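Alpha/beta hydrolase (Pseudomonas aeruginosa PAO1, PDB 4R1D) probably acts as a lipase effector of the H2 type VI secretion system, binds calcium and forms a complex with the inhibitor Tli4. Local coordinates at residues M81-L84 with F85-I88; L341-A344 with Q345-L349. All coordinates share one frame; numbering follows the deposited sequence.

In the fold
Asp83 in contact 1 and Asp343 in contact 2 each turn a carboxylate onto N-H groups just downstream. In contact 1 (81-84 with 85-88) Asp83 caps helix 84-95; in contact 2 (341-344 with 345-349) Asp343 braces the hairpin turn that follows strand 339-342 of the small mixed sheet. The contacts follow one another along the chain and do not touch: their centres are 43 Å apart and their nearest atoms about 34 Å. Both lie away from the calcium site of Glu152, Asp156, Phe202 and Asp203. Contact 1 meets the partner chain, presumably Tli4, whereas no other protein chain of the assembly touches contact 2.

Contact 1: M81-L84 with F85-I88; sequences MDDL and FASI
Asp83 is the N-cap of helix 84-95, its carboxylate accepting from Ala86 N in the first turn. This bond spans 2.9 Å from Ala86 N to Asp83 OD2, reaching that oxygen on its anti side and 25° out of the carboxylate plane. With Asp83 CG anti to the backbone N (chi1 -177°), the carboxylate sits beside the carbonyl carbon, from where OD2 reaches Ala86 N. A water accepts from Phe85 N at 2.9 Å and donates weakly to Asp83 OD1.

The first helical backbone bonds run from Ser87 N to Asp83 O and from Ile88 N to Leu84 O. Leu84 O is gripped twice, because Ser87 OG also donates to it, at 2.7 Å and tilted from the carbonyl plane.

Apolar contacts gather round Leu84. Its CD2 makes a CH-pi contact over the face of the Phe85 ring, 12° off the normal and 4.2 Å from the centroid. The helix start also packs on the partner chain: Leu84 on Met209, Phe85 on Glu265 and Ser87 on Met202, all of that chain. Within the helix, the Leu84 and Ile88 side chains run side by side, where Leu84 CD2 meets Ile88 CD1 at 3.8 Å.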
loop_
_atom_site.group_PDB
_atom_site.type_symbol
_atom_site.label_atom_id
_atom_site.label_comp_id
_atom_site.label_asym_id
_atom_site.label_seq_id
_atom_site.Cartn_x
_atom_site.Cartn_y
_atom_site.Cartn_z
ATOM N N MET A 81 -20.918 3.154 -0.007
ATOM C CA MET A 81 -21.350 3.837 -1.217
ATOM C C MET A 81 -22.212 5.030 -0.824
ATOM O O MET A 81 -23.425 5.012 -1.019
ATOM C CB MET A 81 -22.157 2.886 -2.103
ATOM C CG MET A 81 -21.342 1.786 -2.745
ATOM S SD MET A 81 -20.313 2.403 -4.089
ATOM C CE MET A 81 -21.537 2.671 -5.373
ATOM N N ASP A 82 -21.589 6.061 -0.263
ATOM C CA ASP A 82 -22.338 7.188 0.285
ATOM C C ASP A 82 -21.869 8.526 -0.273
ATOM O O ASP A 82 -22.366 9.580 0.121
ATOM C CB ASP A 82 -22.245 7.203 1.817
ATOM C CG ASP A 82 -20.815 7.363 2.320
ATOM O OD1 ASP A 82 -20.547 6.986 3.481
ATOM O OD2 ASP A 82 -19.956 7.864 1.563
ATOM N N ASP A 83 -20.905 8.483 -1.184
ATOM C CA ASP A 83 -20.382 9.709 -1.762
ATOM C C ASP A 83 -20.019 9.512 -3.225
ATOM O O ASP A 83 -19.220 8.650 -3.564
ATOM C CB ASP A 83 -19.158 10.189 -0.987
ATOM C CG ASP A 83 -18.636 11.499 -1.511
ATOM O OD1 ASP A 83 -19.310 12.532 -1.286
ATOM O OD2 ASP A 83 -17.568 11.496 -2.160
ATOM N N LEU A 84 -20.609 10.323 -4.091
ATOM C CA LEU A 84 -20.396 10.170 -5.529
ATOM C C LEU A 84 -18.920 10.189 -5.947
ATOM O O LEU A 84 -18.464 9.309 -6.678
ATOM C CB LEU A 84 -21.186 11.243 -6.279
ATOM C CG LEU A 84 -21.135 11.197 -7.799
ATOM C CD1 LEU A 84 -22.426 11.775 -8.355
ATOM C CD2 LEU A 84 -19.905 11.929 -8.344
ATOM N N PHE A 85 -18.167 11.191 -5.502
ATOM C CA PHE A 85 -16.785 11.309 -5.937
ATOM C C PHE A 85 -15.895 10.227 -5.356
ATOM O O PHE A 85 -14.942 9.801 -5.996
ATOM C CB PHE A 85 -16.218 12.694 -5.656
ATOM C CG PHE A 85 -16.473 13.666 -6.762
ATOM C CD1 PHE A 85 -15.817 13.528 -7.977
ATOM C CD2 PHE A 85 -17.369 14.711 -6.596
ATOM C CE1 PHE A 85 -16.045 14.418 -9.009
ATOM C CE2 PHE A 85 -17.606 15.601 -7.628
ATOM C CZ PHE A 85 -16.944 15.455 -8.835
ATOM N N ALA A 86 -16.222 9.788 -4.142
ATOM C CA ALA A 86 -15.551 8.647 -3.529
ATOM C C ALA A 86 -15.651 7.436 -4.447
ATOM O O ALA A 86 -14.668 6.717 -4.650
ATOM C CB ALA A 86 -16.174 8.333 -2.168
ATOM N N SER A 87 -16.841 7.226 -5.004
ATOM C CA SER A 87 -17.102 6.068 -5.858
ATOM C C SER A 87 -16.383 6.198 -7.212
ATOM O O SER A 87 -15.923 5.207 -7.776
ATOM C CB SER A 87 -18.603 5.831 -6.024
ATOM O OG SER A 87 -19.167 6.703 -6.991
ATOM N N ILE A 88 -16.261 7.417 -7.723
ATOM C CA ILE A 88 -15.430 7.635 -8.911
ATOM C C ILE A 88 -13.981 7.266 -8.600
ATOM O O ILE A 88 -13.313 6.599 -9.395
ATOM C CB ILE A 88 -15.548 9.083 -9.445
ATOM C CG1 ILE A 88 -16.921 9.283 -10.086
ATOM C CG2 ILE A 88 -14.437 9.403 -10.452
ATOM C CD1 ILE A 88 -17.137 10.667 -10.643
HETATM O O HOH W 1 -19.146 13.493 -4.035
#

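Contact 2: L341-A344 with Q345-L349; sequences LCDA and QGQVL
Asp343 and Gln347 pair at the neck of a tight beta hairpin, a type I turn from Asp343 to Gly346 followed by a G1 bulge. Asp343 N donates to Gln347 O at 2.8 Å, while Asp343 O accepts from Gly346 N. Gly346 takes the left-handed backbone conformation (phi 85°), in which a CB would press on the carbonyl O of the preceding residue, Gln345; glycine, having no CB, avoids that strain.

The aspartate side chain reinforces the loop. Asp343 OD1 accepts from Gln347 N at 3.0 Å, with the donor 50° out of the carboxylate plane, and takes a second, weak bond from Gln345 N. A chi1 of 64° sets CG between the backbone N and carbonyl carbon, turning the carboxylate over these amides.

Behind the turn, Cys342 and Val348 form a non-hydrogen-bonded antiparallel pair, their CA atoms 4.1 Å apart. The next bond runs from Leu349 N to Leu341 O at 2.8 Å. Farther out, the hairpin is held in the mixed sheet by backbone bonds of Leu341 and Leu349 with Arg357, and of Cys342 with Trp445. Leu349 lies along the first arm, its CD2 resting 3.7 Å from Asp343 CB.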
loop_
_atom_site.group_PDB
_atom_site.type_symbol
_atom_site.label_atom_id
_atom_site.label_comp_id
_atom_site.label_asym_id
_atom_site.label_seq_id
_atom_site.Cartn_x
_atom_site.Cartn_y
_atom_site.Cartn_z
ATOM N N LEU A 341 -7.845 -26.678 12.834
ATOM C CA LEU A 341 -8.518 -27.612 11.957
ATOM C C LEU A 341 -9.429 -28.478 12.823
ATOM O O LEU A 341 -8.942 -29.252 13.645
ATOM C CB LEU A 341 -7.490 -28.485 11.238
ATOM C CG LEU A 341 -6.849 -27.978 9.935
ATOM C CD1 LEU A 341 -6.636 -26.464 9.893
ATOM C CD2 LEU A 341 -5.553 -28.723 9.644
ATOM N N CYS A 342 -10.741 -28.333 12.646
ATOM C CA CYS A 342 -11.724 -28.966 13.533
ATOM C C CYS A 342 -12.667 -29.874 12.763
ATOM O O CYS A 342 -12.833 -29.729 11.548
ATOM C CB CYS A 342 -12.561 -27.900 14.243
ATOM S SG CYS A 342 -11.617 -26.739 15.247
ATOM N N ASP A 343 -13.302 -30.802 13.474
ATOM C CA ASP A 343 -14.300 -31.663 12.860
ATOM C C ASP A 343 -15.685 -31.006 12.912
ATOM O O ASP A 343 -15.832 -29.885 13.414
ATOM C CB ASP A 343 -14.314 -33.055 13.514
ATOM C CG ASP A 343 -14.718 -33.025 14.987
ATOM O OD1 ASP A 343 -15.415 -32.083 15.425
ATOM O OD2 ASP A 343 -14.350 -33.970 15.717
ATOM N N ALA A 344 -16.690 -31.712 12.398
ATOM C CA ALA A 344 -18.061 -31.203 12.344
ATOM C C ALA A 344 -18.613 -30.786 13.707
ATOM O O ALA A 344 -19.483 -29.921 13.788
ATOM C CB ALA A 344 -18.982 -32.228 11.687
ATOM N N GLN A 345 -18.113 -31.398 14.778
ATOM C CA GLN A 345 -18.558 -31.051 16.127
ATOM C C GLN A 345 -17.742 -29.906 16.731
ATOM O O GLN A 345 -17.943 -29.534 17.888
ATOM C CB GLN A 345 -18.500 -32.273 17.052
ATOM C CG GLN A 345 -19.495 -33.377 16.710
ATOM C CD GLN A 345 -19.265 -33.972 15.332
ATOM O OE1 GLN A 345 -18.279 -34.674 15.099
ATOM N NE2 GLN A 345 -20.171 -33.684 14.407
ATOM N N GLY A 346 -16.808 -29.362 15.953
ATOM C CA GLY A 346 -16.013 -28.232 16.393
ATOM C C GLY A 346 -14.788 -28.618 17.199
ATOM O O GLY A 346 -14.091 -27.758 17.740
ATOM N N GLN A 347 -14.514 -29.915 17.271
ATOM C CA GLN A 347 -13.382 -30.402 18.038
ATOM C C GLN A 347 -12.132 -30.424 17.181
ATOM O O GLN A 347 -12.168 -30.849 16.023
ATOM C CB GLN A 347 -13.661 -31.799 18.594
ATOM C CG GLN A 347 -14.823 -31.838 19.569
ATOM C CD GLN A 347 -14.714 -30.774 20.645
ATOM O OE1 GLN A 347 -15.608 -29.938 20.801
ATOM N NE2 GLN A 347 -13.615 -30.797 21.396
ATOM N N VAL A 348 -11.033 -29.960 17.761
ATOM C CA VAL A 348 -9.770 -29.874 17.045
ATOM C C VAL A 348 -9.282 -31.272 16.690
ATOM O O VAL A 348 -9.274 -32.169 17.538
ATOM C CB VAL A 348 -8.699 -29.157 17.876
ATOM C CG1 VAL A 348 -7.364 -29.188 17.146
ATOM C CG2 VAL A 348 -9.128 -27.728 18.175
ATOM N N LEU A 349 -8.884 -31.437 15.432
ATOM C CA LEU A 349 -8.455 -32.716 14.881
ATOM C C LEU A 349 -7.051 -33.089 15.353
ATOM O O LEU A 349 -6.344 -32.262 15.916
ATOM C CB LEU A 349 -8.496 -32.649 13.357
ATOM C CG LEU A 349 -9.898 -32.479 12.773
ATOM C CD1 LEU A 349 -9.845 -32.232 11.258
ATOM C CD2 LEU A 349 -10.741 -33.714 13.099
#